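Long-range contact in exoglucanase A (PDB 7CBD), which hydrolyses beta-1,4-glucosidic linkages of cellulose with inversion of anomeric configuration, releasing cellobiose from the non-reducing chain ends, through the family 6 catalytic domain described here: residues Arg43-Asp55 against Asp359-Asp371. Sequence-based numbering, arbitrary orientation.
Sequences RTVAGQPTAVWMD and DAFVWIKPPGESD
Trp53 sets its CG anti to its own carbonyl carbon (chi1 -72°), which carries the indole across to the backbone of Ile364. Trp363 does the same (chi1 -75°), which lays its indole against residues 45-50. NE1 of Trp53 donates to Ile364 O at 2.8 Å in a fairly straight bond. The oxygen lies near the indole plane, but the donor sits above the carbonyl plane. CZ2 of Trp53 meets CG2 of Ile364 at 3.9 Å, and Pro366 CD comes obliquely to NE1. Ala51 N donates to Trp363 O at 3.0 Å. A water bridges Pro49 O and Trp363 N.

Thr50 CG2 reaches the Trp363 edge in plane, Val45 CG1 meets CZ3 at 4.0 Å, and Gln48 CB packs obliquely on the same carbon at 3.5 Å. Pro367 CG sits over one face toward the rim, and NE1 of Trp363 bonds to Arg344 O.

The contact joins the lead-in and start of strand 52-54 to the loop that leaves strand 358-362, in the distorted barrel of family 6. With an alanine in place of Trp53, Ile364 O would probably lose this donor and a gap would open beside Pro366. Across the turn Pro366-Glu369, Lys365 NZ bonds to Ser370 O at 3.0 Å and pairs with Asp371 OD1 at 3.4 Å. Asp371 is a predicted active-site residue, also paired with Arg298. The indole bond probably helps hold the backbone next to this lysine.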
loop_
_atom_site.group_PDB
_atom_site.type_symbol
_atom_site.label_atom_id
_atom_site.label_comp_id
_atom_site.label_asym_id
_atom_site.label_seq_id
_atom_site.Cartn_x
_atom_site.Cartn_y
_atom_site.Cartn_z
ATOM N N ARG A 43 -18.493 -11.232 1.473
ATOM C CA ARG A 43 -19.451 -10.169 1.761
ATOM C C ARG A 43 -18.978 -9.282 2.909
ATOM O O ARG A 43 -19.169 -8.063 2.876
ATOM C CB ARG A 43 -20.836 -10.755 2.030
ATOM C CG ARG A 43 -21.458 -11.388 0.787
ATOM C CD ARG A 43 -22.935 -11.693 0.963
ATOM N NE ARG A 43 -23.186 -12.676 2.015
ATOM C CZ ARG A 43 -23.308 -13.988 1.811
ATOM N NH1 ARG A 43 -23.184 -14.503 0.591
ATOM N NH2 ARG A 43 -23.551 -14.792 2.838
ATOM N N THR A 44 -18.338 -9.869 3.926
ATOM C CA THR A 44 -17.770 -9.057 5.001
ATOM C C THR A 44 -16.686 -8.125 4.476
ATOM O O THR A 44 -16.627 -6.948 4.853
ATOM C CB THR A 44 -17.201 -9.961 6.093
ATOM O OG1 THR A 44 -18.249 -10.788 6.599
ATOM C CG2 THR A 44 -16.606 -9.132 7.233
ATOM N N VAL A 45 -15.824 -8.631 3.595
ATOM C CA VAL A 45 -14.754 -7.811 3.032
ATOM C C VAL A 45 -15.321 -6.595 2.307
ATOM O O VAL A 45 -14.749 -5.497 2.367
ATOM C CB VAL A 45 -13.870 -8.679 2.121
ATOM C CG1 VAL A 45 -12.884 -7.832 1.321
ATOM C CG2 VAL A 45 -13.129 -9.722 2.942
ATOM N N ALA A 46 -16.458 -6.768 1.623
ATOM C CA ALA A 46 -17.062 -5.696 0.829
ATOM C C ALA A 46 -17.468 -4.483 1.659
ATOM O O ALA A 46 -17.649 -3.392 1.100
ATOM C CB ALA A 46 -18.281 -6.230 0.071
ATOM N N GLY A 47 -17.618 -4.637 2.972
ATOM C CA GLY A 47 -17.968 -3.515 3.812
ATOM C C GLY A 47 -16.801 -2.695 4.305
ATOM O O GLY A 47 -17.012 -1.711 5.018
ATOM N N GLN A 48 -15.571 -3.058 3.942
ATOM C CA GLN A 48 -14.390 -2.403 4.491
ATOM C C GLN A 48 -13.924 -1.244 3.612
ATOM O O GLN A 48 -14.138 -1.250 2.399
ATOM C CB GLN A 48 -13.263 -3.419 4.633
ATOM C CG GLN A 48 -13.599 -4.475 5.672
ATOM C CD GLN A 48 -13.850 -3.845 7.026
ATOM O OE1 GLN A 48 -12.988 -3.143 7.543
ATOM N NE2 GLN A 48 -15.044 -4.055 7.587
ATOM N N PRO A 49 -13.283 -0.242 4.224
ATOM C CA PRO A 49 -12.834 0.946 3.480
ATOM C C PRO A 49 -11.508 0.704 2.766
ATOM O O PRO A 49 -10.557 0.181 3.355
ATOM C CB PRO A 49 -12.669 2.002 4.582
ATOM C CG PRO A 49 -12.270 1.204 5.776
ATOM C CD PRO A 49 -13.035 -0.108 5.671
ATOM N N THR A 50 -11.441 1.125 1.502
ATOM C CA THR A 50 -10.243 1.027 0.678
ATOM C C THR A 50 -9.976 2.375 0.018
ATOM O O THR A 50 -10.884 3.189 -0.172
ATOM C CB THR A 50 -10.406 -0.033 -0.426
ATOM O OG1 THR A 50 -11.588 0.246 -1.191
ATOM C CG2 THR A 50 -10.503 -1.430 0.161
ATOM N N ALA A 51 -8.718 2.600 -0.351
ATOM C CA ALA A 51 -8.355 3.854 -0.989
ATOM C C ALA A 51 -8.764 3.859 -2.455
ATOM O O ALA A 51 -8.773 2.824 -3.130
ATOM C CB ALA A 51 -6.853 4.099 -0.885
ATOM N N VAL A 52 -9.084 5.053 -2.945
ATOM C CA VAL A 52 -9.341 5.279 -4.360
ATOM C C VAL A 52 -8.046 5.754 -5.006
ATOM O O VAL A 52 -7.444 6.740 -4.561
ATOM C CB VAL A 52 -10.468 6.306 -4.552
ATOM C CG1 VAL A 52 -10.584 6.692 -6.021
ATOM C CG2 VAL A 52 -11.776 5.740 -4.017
ATOM N N TRP A 53 -7.615 5.057 -6.055
ATOM C CA TRP A 53 -6.338 5.333 -6.709
ATOM C C TRP A 53 -6.562 6.215 -7.930
ATOM O O TRP A 53 -7.288 5.834 -8.853
ATOM C CB TRP A 53 -5.668 4.035 -7.160
ATOM C CG TRP A 53 -5.120 3.213 -6.037
ATOM C CD1 TRP A 53 -5.828 2.637 -5.010
ATOM C CD2 TRP A 53 -3.744 2.873 -5.819
ATOM N NE1 TRP A 53 -4.970 1.953 -4.175
ATOM C CE2 TRP A 53 -3.689 2.085 -4.648
ATOM C CE3 TRP A 53 -2.556 3.152 -6.499
ATOM C CZ2 TRP A 53 -2.488 1.589 -4.141
ATOM C CZ3 TRP A 53 -1.369 2.650 -5.993
ATOM C CH2 TRP A 53 -1.344 1.876 -4.831
ATOM N N MET A 54 -5.908 7.378 -7.953
ATOM C CA MET A 54 -5.807 8.164 -9.181
ATOM C C MET A 54 -4.536 7.716 -9.905
ATOM O O MET A 54 -3.500 8.378 -9.897
ATOM C CB MET A 54 -5.815 9.655 -8.865
ATOM C CG MET A 54 -7.165 10.147 -8.332
ATOM S SD MET A 54 -8.494 10.101 -9.562
ATOM C CE MET A 54 -9.585 8.841 -8.905
ATOM N N ASP A 55 -4.617 6.526 -10.506
ATOM C CA ASP A 55 -3.433 5.884 -11.077
ATOM C C ASP A 55 -3.145 6.304 -12.511
ATOM O O ASP A 55 -2.195 5.791 -13.113
ATOM C CB ASP A 55 -3.490 4.352 -10.948
ATOM C CG ASP A 55 -4.715 3.735 -11.605
ATOM O OD1 ASP A 55 -5.616 4.474 -12.039
ATOM O OD2 ASP A 55 -4.774 2.486 -11.688
ATOM N N ASP A 359 -1.265 6.023 13.314
ATOM C CA ASP A 359 -2.537 6.733 13.224
ATOM C C ASP A 359 -3.691 5.781 12.935
ATOM O O ASP A 359 -4.816 6.014 13.397
ATOM C CB ASP A 359 -2.486 7.777 12.104
ATOM C CG ASP A 359 -1.714 9.031 12.482
ATOM O OD1 ASP A 359 -1.343 9.218 13.662
ATOM O OD2 ASP A 359 -1.472 9.847 11.572
ATOM N N ALA A 360 -3.440 4.729 12.155
ATOM C CA ALA A 360 -4.468 3.807 11.685
ATOM C C ALA A 360 -3.814 2.669 10.917
ATOM O O ALA A 360 -2.693 2.796 10.412
ATOM C CB ALA A 360 -5.467 4.507 10.761
ATOM N N PHE A 361 -4.536 1.550 10.842
ATOM C CA PHE A 361 -4.359 0.583 9.763
ATOM C C PHE A 361 -5.360 0.935 8.673
ATOM O O PHE A 361 -6.510 1.297 8.960
ATOM C CB PHE A 361 -4.605 -0.852 10.243
ATOM C CG PHE A 361 -3.618 -1.328 11.268
ATOM C CD1 PHE A 361 -2.283 -0.967 11.182
ATOM C CD2 PHE A 361 -4.023 -2.148 12.314
ATOM C CE1 PHE A 361 -1.371 -1.402 12.123
ATOM C CE2 PHE A 361 -3.110 -2.592 13.261
ATOM C CZ PHE A 361 -1.784 -2.210 13.169
ATOM N N VAL A 362 -4.913 0.837 7.419
ATOM C CA VAL A 362 -5.698 1.222 6.256
ATOM C C VAL A 362 -5.531 0.143 5.199
ATOM O O VAL A 362 -4.549 -0.603 5.194
ATOM C CB VAL A 362 -5.252 2.593 5.694
ATOM C CG1 VAL A 362 -5.723 3.720 6.588
ATOM C CG2 VAL A 362 -3.733 2.628 5.568
ATOM N N TRP A 363 -6.503 0.065 4.290
ATOM C CA TRP A 363 -6.380 -0.741 3.072
ATOM C C TRP A 363 -6.169 0.242 1.931
ATOM O O TRP A 363 -7.132 0.799 1.388
ATOM C CB TRP A 363 -7.607 -1.611 2.837
ATOM C CG TRP A 363 -7.681 -2.793 3.739
ATOM C CD1 TRP A 363 -6.821 -3.124 4.754
ATOM C CD2 TRP A 363 -8.679 -3.816 3.706
ATOM N NE1 TRP A 363 -7.227 -4.304 5.347
ATOM C CE2 TRP A 363 -8.372 -4.739 4.728
ATOM C CE3 TRP A 363 -9.807 -4.037 2.911
ATOM C CZ2 TRP A 363 -9.156 -5.868 4.974
ATOM C CZ3 TRP A 363 -10.587 -5.155 3.157
ATOM C CH2 TRP A 363 -10.256 -6.058 4.183
ATOM N N ILE A 364 -4.905 0.479 1.583
ATOM C CA ILE A 364 -4.615 1.379 0.475
ATOM C C ILE A 364 -4.803 0.652 -0.851
ATOM O O ILE A 364 -5.651 1.023 -1.667
ATOM C CB ILE A 364 -3.227 2.033 0.617
ATOM C CG1 ILE A 364 -3.103 2.793 1.945
ATOM C CG2 ILE A 364 -2.984 2.976 -0.542
ATOM C CD1 ILE A 364 -4.153 3.881 2.167
ATOM N N LYS A 365 -4.055 -0.422 -1.071
ATOM C CA LYS A 365 -4.357 -1.296 -2.201
ATOM C C LYS A 365 -5.693 -1.991 -1.943
ATOM O O LYS A 365 -5.904 -2.516 -0.845
ATOM C CB LYS A 365 -3.265 -2.348 -2.333
ATOM C CG LYS A 365 -3.486 -3.325 -3.470
ATOM C CD LYS A 365 -3.253 -2.668 -4.822
ATOM C CE LYS A 365 -3.412 -3.683 -5.950
ATOM N NZ LYS A 365 -3.003 -3.141 -7.277
ATOM N N PRO A 366 -6.616 -2.020 -2.905
ATOM C CA PRO A 366 -7.897 -2.722 -2.678
ATOM C C PRO A 366 -7.746 -4.210 -2.939
ATOM O O PRO A 366 -7.369 -4.613 -4.053
ATOM C CB PRO A 366 -8.844 -2.077 -3.705
ATOM C CG PRO A 366 -8.128 -0.798 -4.168
ATOM C CD PRO A 366 -6.669 -1.193 -4.122
ATOM N N PRO A 367 -8.015 -5.057 -1.944
ATOM C CA PRO A 367 -7.882 -6.502 -2.162
ATOM C C PRO A 367 -8.694 -6.964 -3.361
ATOM O O PRO A 367 -9.852 -6.578 -3.539
ATOM C CB PRO A 367 -8.411 -7.108 -0.856
ATOM C CG PRO A 367 -8.134 -6.048 0.172
ATOM C CD PRO A 367 -8.349 -4.736 -0.540
ATOM N N GLY A 368 -8.067 -7.799 -4.193
ATOM C CA GLY A 368 -8.683 -8.306 -5.396
ATOM C C GLY A 368 -8.194 -7.656 -6.672
ATOM O O GLY A 368 -8.328 -8.254 -7.747
ATOM N N GLU A 369 -7.623 -6.453 -6.589
ATOM C CA GLU A 369 -7.077 -5.799 -7.769
ATOM C C GLU A 369 -5.663 -6.300 -8.037
ATOM O O GLU A 369 -4.826 -6.350 -7.129
ATOM C CB GLU A 369 -7.087 -4.283 -7.575
ATOM C CG GLU A 369 -8.505 -3.730 -7.565
ATOM C CD GLU A 369 -8.594 -2.221 -7.483
ATOM O OE1 GLU A 369 -7.554 -1.533 -7.507
ATOM O OE2 GLU A 369 -9.732 -1.731 -7.405
ATOM N N SER A 370 -5.395 -6.652 -9.291
ATOM C CA SER A 370 -4.096 -7.173 -9.683
ATOM C C SER A 370 -3.005 -6.114 -9.539
ATOM O O SER A 370 -3.253 -4.904 -9.643
ATOM C CB SER A 370 -4.157 -7.613 -11.142
ATOM O OG SER A 370 -2.908 -8.110 -11.576
ATOM N N ASP A 371 -1.777 -6.582 -9.312
ATOM C CA ASP A 371 -0.602 -5.720 -9.324
ATOM C C ASP A 371 -0.028 -5.528 -10.721
ATOM O O ASP A 371 0.816 -4.647 -10.915
ATOM C CB ASP A 371 0.510 -6.291 -8.439
ATOM C CG ASP A 371 0.101 -6.405 -6.986
ATOM O OD1 ASP A 371 -0.696 -5.561 -6.525
ATOM O OD2 ASP A 371 0.590 -7.326 -6.306
HETATM O O HOH W 1 -8.679 1.851 4.672
#